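Local structure of D-alanyl-D-alanine carboxypeptidase (Streptococcus pneumoniae R6, 1XP4) at residues Thr64-Ser69 against Ala109-Glu114; Ala81-Met86 against Ala105-Ile110; Lys121-Met126 against Val142-Leu147; Asp138-Asn143 against Lys162-Lys167. The protein probably removes the terminal D-alanine from cell-wall precursor peptides as a serine carboxypeptidase of peptidoglycan synthesis. One frame throughout, in Å; residues are numbered along the deposited sequence.

Interaction 1: residues Thr64-Ser69 against Ala109-Glu114; sequences TPVDIS and AIALAE
S69 and E114 reach each other through their first torsions. S69 OG sits between the backbone N and the carbonyl carbon (chi1 62°). E114 CG lies anti to the carbonyl carbon (chi1 -63°), with the chain extended beyond it. S69 OG donates to E114 OE1 at 2.7 Å, coming from the syn side of the carboxylate and 16° out of its plane. S69 occupies the N-cap position of helix 70-74, yet its hydroxyl makes no capping bond and turns to the glutamate instead. Two waters fill in the polar side of the contact. The first accepts from S69 N at 3.1 Å and also lies 2.9 Å from E114 OE1 and 3.1 Å from D67 O. The second joins the backbones, 2.9 Å from D67 O and 2.8 Å from A111 O. The apolar side is small. V66 and I68 both meet the methyl of A111: V66 CG1 is 4.3 Å from A111 CB, and I68 CG1 is 4.2 Å from the same CB. The end of strand 65-67 and the turn after it thus pack on helix 106-117. The strand pairs with strand 90-92 through V66 and Y91. L96 of helix 93-103 packs against both V66 and A111, while helix 70-74 places Y73 on I68 and P72 on E114.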
loop_
_atom_site.group_PDB
_atom_site.type_symbol
_atom_site.label_atom_id
_atom_site.label_comp_id
_atom_site.label_asym_id
_atom_site.label_seq_id
_atom_site.Cartn_x
_atom_site.Cartn_y
_atom_site.Cartn_z
ATOM N N THR A 64 10.098 11.224 -19.442
ATOM C CA THR A 64 10.791 12.467 -19.130
ATOM C C THR A 64 12.221 12.230 -18.642
ATOM O O THR A 64 12.451 11.487 -17.687
ATOM C CB THR A 64 10.042 13.276 -18.033
ATOM O OG1 THR A 64 8.716 13.596 -18.479
ATOM C CG2 THR A 64 10.796 14.569 -17.708
ATOM N N PRO A 65 13.203 12.846 -19.314
ATOM C CA PRO A 65 14.620 12.724 -18.951
ATOM C C PRO A 65 14.863 13.412 -17.606
ATOM O O PRO A 65 14.389 14.530 -17.381
ATOM C CB PRO A 65 15.329 13.450 -20.090
ATOM C CG PRO A 65 14.432 13.195 -21.247
ATOM C CD PRO A 65 13.062 13.425 -20.660
ATOM N N VAL A 66 15.593 12.747 -16.716
ATOM C CA VAL A 66 15.885 13.315 -15.403
ATOM C C VAL A 66 17.388 13.355 -15.156
ATOM O O VAL A 66 18.059 12.323 -15.194
ATOM C CB VAL A 66 15.224 12.496 -14.260
ATOM C CG1 VAL A 66 15.543 13.128 -12.918
ATOM C CG2 VAL A 66 13.721 12.448 -14.447
ATOM N N ASP A 67 17.904 14.560 -14.912
ATOM C CA ASP A 67 19.327 14.769 -14.639
ATOM C C ASP A 67 19.673 14.191 -13.277
ATOM O O ASP A 67 18.833 14.114 -12.384
ATOM C CB ASP A 67 19.661 16.268 -14.663
ATOM C CG ASP A 67 21.067 16.577 -14.159
ATOM O OD1 ASP A 67 22.058 16.201 -14.824
ATOM O OD2 ASP A 67 21.178 17.206 -13.088
ATOM N N ILE A 68 20.924 13.796 -13.119
ATOM C CA ILE A 68 21.378 13.221 -11.871
ATOM C C ILE A 68 22.528 14.056 -11.311
ATOM O O ILE A 68 23.676 13.863 -11.668
ATOM C CB ILE A 68 21.747 11.749 -12.124
ATOM C CG1 ILE A 68 20.451 11.006 -12.465
ATOM C CG2 ILE A 68 22.414 11.131 -10.913
ATOM C CD1 ILE A 68 20.626 9.591 -12.890
ATOM N N SER A 69 22.189 14.994 -10.431
ATOM C CA SER A 69 23.163 15.910 -9.834
ATOM C C SER A 69 24.280 15.276 -9.015
ATOM O O SER A 69 24.251 14.085 -8.711
ATOM C CB SER A 69 22.449 16.965 -8.977
ATOM O OG SER A 69 21.741 16.370 -7.909
ATOM N N ALA A 109 15.751 7.388 -6.225
ATOM C CA ALA A 109 14.787 8.096 -5.391
ATOM C C ALA A 109 15.097 9.586 -5.328
ATOM O O ALA A 109 14.245 10.421 -5.643
ATOM C CB ALA A 109 14.776 7.514 -3.976
ATOM N N ILE A 110 16.318 9.913 -4.916
ATOM C CA ILE A 110 16.729 11.301 -4.802
ATOM C C ILE A 110 16.508 12.041 -6.112
ATOM O O ILE A 110 15.872 13.098 -6.139
ATOM C CB ILE A 110 18.213 11.411 -4.402
ATOM C CG1 ILE A 110 18.435 10.727 -3.050
ATOM C CG2 ILE A 110 18.626 12.870 -4.329
ATOM C CD1 ILE A 110 19.873 10.734 -2.580
ATOM N N ALA A 111 17.023 11.481 -7.199
ATOM C CA ALA A 111 16.862 12.104 -8.506
ATOM C C ALA A 111 15.395 12.473 -8.781
ATOM O O ALA A 111 15.090 13.613 -9.146
ATOM C CB ALA A 111 17.389 11.174 -9.595
ATOM N N LEU A 112 14.490 11.514 -8.608
ATOM C CA LEU A 112 13.071 11.764 -8.840
ATOM C C LEU A 112 12.559 12.922 -7.975
ATOM O O LEU A 112 11.781 13.767 -8.434
ATOM C CB LEU A 112 12.267 10.499 -8.537
ATOM C CG LEU A 112 12.366 9.370 -9.566
ATOM C CD1 LEU A 112 11.780 8.081 -9.000
ATOM C CD2 LEU A 112 11.648 9.787 -10.840
ATOM N N ALA A 113 13.010 12.948 -6.721
ATOM C CA ALA A 113 12.607 13.974 -5.769
ATOM C C ALA A 113 13.032 15.377 -6.204
ATOM O O ALA A 113 12.234 16.315 -6.149
ATOM C CB ALA A 113 13.178 13.652 -4.388
ATOM N N GLU A 114 14.288 15.520 -6.624
ATOM C CA GLU A 114 14.791 16.818 -7.065
ATOM C C GLU A 114 14.045 17.248 -8.317
ATOM O O GLU A 114 13.795 18.432 -8.530
ATOM C CB GLU A 114 16.283 16.753 -7.375
ATOM C CG GLU A 114 17.153 16.425 -6.191
ATOM C CD GLU A 114 18.608 16.744 -6.460
ATOM O OE1 GLU A 114 19.057 16.538 -7.611
ATOM O OE2 GLU A 114 19.302 17.196 -5.523
HETATM O O HOH W 1 19.401 14.317 -9.366
HETATM O O HOH W 2 16.824 15.240 -10.657
#

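Interaction 2: residues Ala81-Met86 against Ala105-Ile110; sequences ASNIPM and ANSAAI
S104-A105-N106 is consistent with the SxN motif of penicillin-binding enzymes. It leads into helix 106-117, with A105 at the N-cap, and loop 81-86 lies against A105, N106 and S107. S104 is a predicted active-site residue. Two N-H groups at the helix start are taken by the loop. N106 N donates to S82 O at 3.1 Å, almost in line with the carbonyl bond (163°). S107 N donates to N83 OD1 at 2.8 Å, in the plane of the amide carbonyl and on a lone pair, in a nearly straight hydrogen bond (165°). A105 CA also makes a CA-H...O contact with S82 O at 3.2 Å. The N106 amide is turned to the catalytic side: its OD1 is hydrogen-bonded to K44, the predicted proton acceptor. The S107 hydroxyl bonds to P72 O. A sulfate ion, probably from the crystallisation liquor, lies about 4 Å from the S82 side chain at its nearest atoms. Further along, selenomethionine M86 lays its extended chain over the first turn of the helix. Its SE is 3.7 Å from S107 CB, and its CE comes 4.0 Å from A108 CB.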
loop_
_atom_site.group_PDB
_atom_site.type_symbol
_atom_site.label_atom_id
_atom_site.label_comp_id
_atom_site.label_asym_id
_atom_site.label_seq_id
_atom_site.Cartn_x
_atom_site.Cartn_y
_atom_site.Cartn_z
ATOM N N ALA A 81 25.259 2.007 -0.123
ATOM C CA ALA A 81 23.842 2.314 -0.168
ATOM C C ALA A 81 23.416 1.626 -1.449
ATOM O O ALA A 81 23.998 1.873 -2.509
ATOM C CB ALA A 81 23.629 3.829 -0.286
ATOM N N SER A 82 22.422 0.752 -1.358
ATOM C CA SER A 82 21.965 0.031 -2.534
ATOM C C SER A 82 21.694 0.989 -3.688
ATOM O O SER A 82 20.794 1.829 -3.636
ATOM C CB SER A 82 20.726 -0.811 -2.203
ATOM O OG SER A 82 19.831 -0.115 -1.357
ATOM N N ASN A 83 22.517 0.864 -4.720
ATOM C CA ASN A 83 22.414 1.694 -5.903
ATOM C C ASN A 83 22.869 0.903 -7.114
ATOM O O ASN A 83 23.196 -0.280 -7.018
ATOM C CB ASN A 83 23.296 2.933 -5.769
ATOM C CG ASN A 83 22.514 4.179 -5.412
ATOM O OD1 ASN A 83 21.496 4.489 -6.032
ATOM N ND2 ASN A 83 23.002 4.914 -4.420
ATOM N N ILE A 84 22.892 1.579 -8.255
ATOM C CA ILE A 84 23.303 0.973 -9.508
ATOM C C ILE A 84 24.051 2.050 -10.283
ATOM O O ILE A 84 23.836 3.242 -10.069
ATOM C CB ILE A 84 22.076 0.494 -10.320
ATOM C CG1 ILE A 84 21.184 1.683 -10.678
ATOM C CG2 ILE A 84 21.272 -0.500 -9.505
ATOM C CD1 ILE A 84 19.934 1.302 -11.430
ATOM N N PRO A 85 24.949 1.648 -11.188
ATOM C CA PRO A 85 25.706 2.630 -11.966
ATOM C C PRO A 85 24.791 3.601 -12.699
ATOM O O PRO A 85 23.793 3.188 -13.283
ATOM C CB PRO A 85 26.502 1.757 -12.927
ATOM C CG PRO A 85 26.697 0.483 -12.145
ATOM C CD PRO A 85 25.343 0.273 -11.542
HETATM N N MSE A 86 25.127 4.890 -12.657
HETATM C CA MSE A 86 24.348 5.926 -13.338
HETATM C C MSE A 86 25.301 6.913 -13.985
HETATM O O MSE A 86 25.086 8.122 -13.951
HETATM C CB MSE A 86 23.456 6.662 -12.345
HETATM C CG MSE A 86 22.251 5.868 -11.923
HETATM SE SE MSE A 86 21.180 6.810 -10.637
HETATM C CE MSE A 86 20.118 5.313 -10.032
ATOM N N ALA A 105 17.372 1.520 -5.414
ATOM C CA ALA A 105 18.444 2.469 -5.724
ATOM C C ALA A 105 18.120 3.833 -5.109
ATOM O O ALA A 105 17.116 4.461 -5.467
ATOM C CB ALA A 105 18.594 2.605 -7.230
ATOM N N ASN A 106 18.969 4.299 -4.198
ATOM C CA ASN A 106 18.735 5.586 -3.539
ATOM C C ASN A 106 18.907 6.795 -4.460
ATOM O O ASN A 106 18.176 7.780 -4.338
ATOM C CB ASN A 106 19.639 5.728 -2.310
ATOM C CG ASN A 106 19.342 4.684 -1.244
ATOM O OD1 ASN A 106 18.217 4.594 -0.750
ATOM N ND2 ASN A 106 20.349 3.890 -0.887
ATOM N N SER A 107 19.866 6.731 -5.376
ATOM C CA SER A 107 20.063 7.839 -6.297
ATOM C C SER A 107 18.880 7.949 -7.240
ATOM O O SER A 107 18.609 9.016 -7.783
ATOM C CB SER A 107 21.355 7.668 -7.073
ATOM O OG SER A 107 22.450 7.953 -6.219
ATOM N N ALA A 108 18.170 6.844 -7.430
ATOM C CA ALA A 108 16.976 6.862 -8.265
ATOM C C ALA A 108 15.921 7.689 -7.510
ATOM O O ALA A 108 15.290 8.584 -8.073
ATOM C CB ALA A 108 16.467 5.444 -8.487
ATOM N N ALA A 109 15.751 7.388 -6.225
ATOM C CA ALA A 109 14.787 8.096 -5.391
ATOM C C ALA A 109 15.097 9.586 -5.328
ATOM O O ALA A 109 14.245 10.421 -5.643
ATOM C CB ALA A 109 14.776 7.514 -3.976
ATOM N N ILE A 110 16.318 9.913 -4.916
ATOM C CA ILE A 110 16.729 11.301 -4.802
ATOM C C ILE A 110 16.508 12.041 -6.112
ATOM O O ILE A 110 15.872 13.098 -6.139
ATOM C CB ILE A 110 18.213 11.411 -4.402
ATOM C CG1 ILE A 110 18.435 10.727 -3.050
ATOM C CG2 ILE A 110 18.626 12.870 -4.329
ATOM C CD1 ILE A 110 19.873 10.734 -2.580
#

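Interaction 3: residues Lys121-Met126 against Val142-Leu147; sequences KDFVDM and VNTTGL
V142-T144 of the irregular segment 142-147 meet helix 120-133, with the backbones closest at V124 and N143, whose CA atoms are 6.0 Å apart. The segment is folded on itself by an Asx motif at N143 and an ST turn at T145. In the first, G146 N donates to N143 OD1 at 3.0 Å, tilted 32° from the amide carbonyl plane. In the second, L147 N donates to T145 OG1 at 3.2 Å. G146 has a positive phi in this turn. The helix offers apolar side chains: V124 packs on the loop backbone and F123 on the T144 methyl. V124 CG2, anti to the carbonyl carbon, lies 3.5 Å from V142 O and 3.8 Å from N143 CA. T144 presents its methyl to the helix, and its side chain crosses that of F123 at about a right angle. Its OG1 turns to E120 at the start of the same helix, so the hydroxyl and the methyl both face helix 120-133. The loop backbone meanwhile reaches the catalytic region: T145 O is hydrogen-bonded to K44, the predicted proton acceptor, and T144 O to T47. F123 also packs on A113 of helix 106-117 and on L50 of helix 44-57. The T144 methyl meets the F123 ring obliquely, with CG2 nearest to CD2 among the ring atoms.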
loop_
_atom_site.group_PDB
_atom_site.type_symbol
_atom_site.label_atom_id
_atom_site.label_comp_id
_atom_site.label_asym_id
_atom_site.label_seq_id
_atom_site.Cartn_x
_atom_site.Cartn_y
_atom_site.Cartn_z
ATOM N N LYS A 121 14.873 18.398 0.136
ATOM C CA LYS A 121 14.236 19.072 1.258
ATOM C C LYS A 121 12.785 19.423 0.977
ATOM O O LYS A 121 11.899 19.117 1.775
ATOM C CB LYS A 121 14.956 20.362 1.625
ATOM C CG LYS A 121 14.205 21.093 2.726
ATOM C CD LYS A 121 14.684 22.515 2.967
ATOM C CE LYS A 121 13.849 23.182 4.076
ATOM N NZ LYS A 121 12.392 23.195 3.767
ATOM N N ASP A 122 12.547 20.103 -0.140
ATOM C CA ASP A 122 11.188 20.480 -0.494
ATOM C C ASP A 122 10.367 19.214 -0.642
ATOM O O ASP A 122 9.227 19.151 -0.177
ATOM C CB ASP A 122 11.161 21.281 -1.800
ATOM C CG ASP A 122 11.872 22.623 -1.675
ATOM O OD1 ASP A 122 11.585 23.363 -0.711
ATOM O OD2 ASP A 122 12.714 22.943 -2.544
ATOM N N PHE A 123 10.948 18.199 -1.277
ATOM C CA PHE A 123 10.234 16.940 -1.451
ATOM C C PHE A 123 9.823 16.364 -0.086
ATOM O O PHE A 123 8.703 15.875 0.075
ATOM C CB PHE A 123 11.086 15.917 -2.210
ATOM C CG PHE A 123 10.287 14.780 -2.765
ATOM C CD1 PHE A 123 9.590 14.924 -3.960
ATOM C CD2 PHE A 123 10.188 13.580 -2.076
ATOM C CE1 PHE A 123 8.802 13.885 -4.461
ATOM C CE2 PHE A 123 9.402 12.534 -2.566
ATOM C CZ PHE A 123 8.709 12.689 -3.763
ATOM N N VAL A 124 10.724 16.428 0.893
ATOM C CA VAL A 124 10.413 15.925 2.227
ATOM C C VAL A 124 9.219 16.672 2.830
ATOM O O VAL A 124 8.348 16.067 3.465
ATOM C CB VAL A 124 11.620 16.044 3.191
ATOM C CG1 VAL A 124 11.174 15.710 4.618
ATOM C CG2 VAL A 124 12.746 15.092 2.753
ATOM N N ASP A 125 9.173 17.984 2.632
ATOM C CA ASP A 125 8.065 18.755 3.156
ATOM C C ASP A 125 6.796 18.263 2.482
ATOM O O ASP A 125 5.718 18.256 3.082
ATOM C CB ASP A 125 8.271 20.245 2.890
ATOM C CG ASP A 125 9.434 20.826 3.686
ATOM O OD1 ASP A 125 9.655 20.392 4.840
ATOM O OD2 ASP A 125 10.118 21.729 3.160
HETATM N N MSE A 126 6.924 17.841 1.229
HETATM C CA MSE A 126 5.775 17.333 0.505
HETATM C C MSE A 126 5.333 16.014 1.122
HETATM O O MSE A 126 4.135 15.778 1.305
HETATM C CB MSE A 126 6.108 17.131 -0.977
HETATM C CG MSE A 126 6.056 18.404 -1.808
HETATM SE SE MSE A 126 6.521 18.156 -3.669
HETATM C CE MSE A 126 5.180 16.854 -4.146
ATOM N N VAL A 142 12.885 12.728 7.281
ATOM C CA VAL A 142 13.994 13.636 7.047
ATOM C C VAL A 142 14.581 13.467 5.642
ATOM O O VAL A 142 15.245 14.375 5.131
ATOM C CB VAL A 142 15.094 13.441 8.111
ATOM C CG1 VAL A 142 14.551 13.861 9.467
ATOM C CG2 VAL A 142 15.567 11.975 8.140
ATOM N N ASN A 143 14.347 12.309 5.022
ATOM C CA ASN A 143 14.835 12.073 3.668
ATOM C C ASN A 143 13.889 11.217 2.851
ATOM O O ASN A 143 12.945 10.634 3.380
ATOM C CB ASN A 143 16.250 11.467 3.658
ATOM C CG ASN A 143 16.405 10.281 4.588
ATOM O OD1 ASN A 143 15.744 9.256 4.436
ATOM N ND2 ASN A 143 17.299 10.415 5.557
ATOM N N THR A 144 14.153 11.151 1.554
ATOM C CA THR A 144 13.313 10.407 0.633
ATOM C C THR A 144 13.748 8.984 0.387
ATOM O O THR A 144 13.057 8.248 -0.304
ATOM C CB THR A 144 13.286 11.081 -0.730
ATOM O OG1 THR A 144 14.586 10.982 -1.326
ATOM C CG2 THR A 144 12.927 12.537 -0.587
ATOM N N THR A 145 14.883 8.586 0.941
ATOM C CA THR A 145 15.396 7.243 0.699
ATOM C C THR A 145 15.169 6.222 1.796
ATOM O O THR A 145 14.764 5.097 1.525
ATOM C CB THR A 145 16.899 7.293 0.392
ATOM O OG1 THR A 145 17.592 7.847 1.514
ATOM C CG2 THR A 145 17.166 8.170 -0.819
ATOM N N GLY A 146 15.433 6.605 3.037
ATOM C CA GLY A 146 15.260 5.669 4.129
ATOM C C GLY A 146 16.614 5.390 4.745
ATOM O O GLY A 146 16.717 4.708 5.764
ATOM N N LEU A 147 17.663 5.910 4.117
ATOM C CA LEU A 147 19.016 5.743 4.632
ATOM C C LEU A 147 19.128 6.531 5.941
ATOM O O LEU A 147 18.234 7.305 6.306
ATOM C CB LEU A 147 20.045 6.324 3.661
ATOM C CG LEU A 147 20.180 5.858 2.220
ATOM C CD1 LEU A 147 20.717 7.017 1.384
ATOM C CD2 LEU A 147 21.100 4.668 2.148
#

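Interaction 4: residues Asp138-Asn143 against Lys162-Lys167; sequences DATVVN and KDEENK
N166 lays its side-chain amide against the backbone of V142 and N143 and bonds to it at both ends. Its OD1 accepts twice. V142 N comes at 2.9 Å, tilted 29° from the carbonyl plane, and N143 N at 3.2 Å, in the plane and on a lone pair. Its ND2 donates to N143 O at 3.0 Å, from above that carbonyl plane, and also bonds to T43. With both ends held, the amide can hardly turn. Next along the chain the backbones pair directly. T140 and K167 form a single antiparallel, hydrogen-bonded bridge, with T140 N to K167 O at 3.0 Å and K167 N to T140 O at 2.8 Å. Their side chains lie together at CB. The E164 chain, bent at chi2 (-140°), brings its carboxylate beside methyls of T140 and V142. OE1 lies 3.7 Å from T140 CG2, and OE2 is 3.9 Å from V142 CG1 while accepting from K161 N. Between the two segments the chain has no helix or strand. N143 places the closure about 9 Å from the predicted nucleophile S41, between side chains. Bringing the ends of such a long irregular excursion together is consistent with an omega-like loop, and it may correspond to the one reported for this protein.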
loop_
_atom_site.group_PDB
_atom_site.type_symbol
_atom_site.label_atom_id
_atom_site.label_comp_id
_atom_site.label_asym_id
_atom_site.label_seq_id
_atom_site.Cartn_x
_atom_site.Cartn_y
_atom_site.Cartn_z
ATOM N N ASP A 138 2.243 10.927 13.373
ATOM C CA ASP A 138 3.300 10.520 14.281
ATOM C C ASP A 138 4.576 10.159 13.523
ATOM O O ASP A 138 5.529 9.637 14.101
ATOM C CB ASP A 138 2.818 9.341 15.128
ATOM C CG ASP A 138 2.615 8.069 14.319
ATOM O OD1 ASP A 138 2.349 8.168 13.098
ATOM O OD2 ASP A 138 2.705 6.972 14.918
ATOM N N ALA A 139 4.597 10.457 12.229
ATOM C CA ALA A 139 5.757 10.149 11.408
ATOM C C ALA A 139 6.920 11.132 11.556
ATOM O O ALA A 139 6.748 12.279 11.977
ATOM C CB ALA A 139 5.345 10.067 9.952
ATOM N N THR A 140 8.109 10.649 11.204
ATOM C CA THR A 140 9.333 11.435 11.240
ATOM C C THR A 140 10.023 11.221 9.905
ATOM O O THR A 140 10.579 10.150 9.662
ATOM C CB THR A 140 10.288 10.957 12.332
ATOM O OG1 THR A 140 9.692 11.175 13.616
ATOM C CG2 THR A 140 11.613 11.707 12.238
ATOM N N VAL A 141 9.983 12.231 9.043
ATOM C CA VAL A 141 10.603 12.115 7.732
ATOM C C VAL A 141 11.662 13.179 7.519
ATOM O O VAL A 141 11.380 14.376 7.558
ATOM C CB VAL A 141 9.553 12.233 6.591
ATOM C CG1 VAL A 141 10.223 11.993 5.231
ATOM C CG2 VAL A 141 8.414 11.242 6.821
ATOM N N VAL A 142 12.885 12.728 7.281
ATOM C CA VAL A 142 13.994 13.636 7.047
ATOM C C VAL A 142 14.581 13.467 5.642
ATOM O O VAL A 142 15.245 14.375 5.131
ATOM C CB VAL A 142 15.094 13.441 8.111
ATOM C CG1 VAL A 142 14.551 13.861 9.467
ATOM C CG2 VAL A 142 15.567 11.975 8.140
ATOM N N ASN A 143 14.347 12.309 5.022
ATOM C CA ASN A 143 14.835 12.073 3.668
ATOM C C ASN A 143 13.889 11.217 2.851
ATOM O O ASN A 143 12.945 10.634 3.380
ATOM C CB ASN A 143 16.250 11.467 3.658
ATOM C CG ASN A 143 16.405 10.281 4.588
ATOM O OD1 ASN A 143 15.744 9.256 4.436
ATOM N ND2 ASN A 143 17.299 10.415 5.557
ATOM N N LYS A 162 22.347 14.195 12.661
ATOM C CA LYS A 162 23.241 13.437 11.798
ATOM C C LYS A 162 23.017 11.936 11.709
ATOM O O LYS A 162 23.436 11.313 10.736
ATOM C CB LYS A 162 24.688 13.729 12.187
ATOM C CG LYS A 162 25.080 15.171 11.905
ATOM C CD LYS A 162 26.543 15.427 12.211
ATOM C CE LYS A 162 26.962 16.823 11.777
ATOM N NZ LYS A 162 28.400 17.072 12.078
ATOM N N ASP A 163 22.376 11.343 12.710
ATOM C CA ASP A 163 22.103 9.912 12.641
ATOM C C ASP A 163 20.604 9.609 12.640
ATOM O O ASP A 163 20.191 8.488 12.937
ATOM C CB ASP A 163 22.795 9.157 13.781
ATOM C CG ASP A 163 22.517 9.754 15.139
ATOM O OD1 ASP A 163 21.416 10.301 15.348
ATOM O OD2 ASP A 163 23.402 9.654 16.012
ATOM N N GLU A 164 19.799 10.613 12.295
ATOM C CA GLU A 164 18.346 10.462 12.238
ATOM C C GLU A 164 17.932 9.509 11.136
ATOM O O GLU A 164 18.619 9.372 10.125
ATOM C CB GLU A 164 17.655 11.797 11.959
ATOM C CG GLU A 164 17.447 12.693 13.149
ATOM C CD GLU A 164 16.091 13.361 13.104
ATOM O OE1 GLU A 164 15.086 12.632 13.214
ATOM O OE2 GLU A 164 16.019 14.600 12.950
ATOM N N GLU A 165 16.792 8.863 11.335
ATOM C CA GLU A 165 16.242 7.943 10.350
ATOM C C GLU A 165 14.740 8.186 10.266
ATOM O O GLU A 165 14.130 8.615 11.242
ATOM C CB GLU A 165 16.516 6.491 10.753
ATOM C CG GLU A 165 17.938 6.050 10.519
ATOM C CD GLU A 165 18.061 4.547 10.382
ATOM O OE1 GLU A 165 17.182 3.947 9.720
ATOM O OE2 GLU A 165 19.041 3.972 10.916
ATOM N N ASN A 166 14.140 7.935 9.108
ATOM C CA ASN A 166 12.699 8.140 8.992
ATOM C C ASN A 166 12.020 7.152 9.925
ATOM O O ASN A 166 12.531 6.049 10.133
ATOM C CB ASN A 166 12.205 7.892 7.564
ATOM C CG ASN A 166 12.833 8.823 6.555
ATOM O OD1 ASN A 166 13.260 9.928 6.890
ATOM N ND2 ASN A 166 12.877 8.387 5.306
ATOM N N LYS A 167 10.876 7.539 10.484
ATOM C CA LYS A 167 10.147 6.654 11.386
ATOM C C LYS A 167 8.641 6.619 11.121
ATOM O O LYS A 167 7.996 7.662 11.008
ATOM C CB LYS A 167 10.388 7.069 12.836
ATOM C CG LYS A 167 11.844 7.117 13.230
ATOM C CD LYS A 167 12.128 6.187 14.398
ATOM C CE LYS A 167 11.407 6.625 15.663
ATOM N NZ LYS A 167 12.207 7.556 16.497
#

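From the N terminus, interaction 1 opens first at 64-69, and interaction 2 opens after it at 81-86. Interaction 2 closes first, at the start of helix 106-117. Interaction 1 closes one turn later, so its loop encloses the other. Their second segments overlap on helix 106-117, and the two touch where I68 meets M86. Helix 120-133 then opens interaction 3, which closes at 142-147. Interaction 4 opens at 138-143, before that closure, and ends at 162-167; the two loops therefore overlap and share V142 and N143. Packing of A113 on F123 and of N106 on T145 and L147 joins the two pairs across helices 106-117 and 120-133.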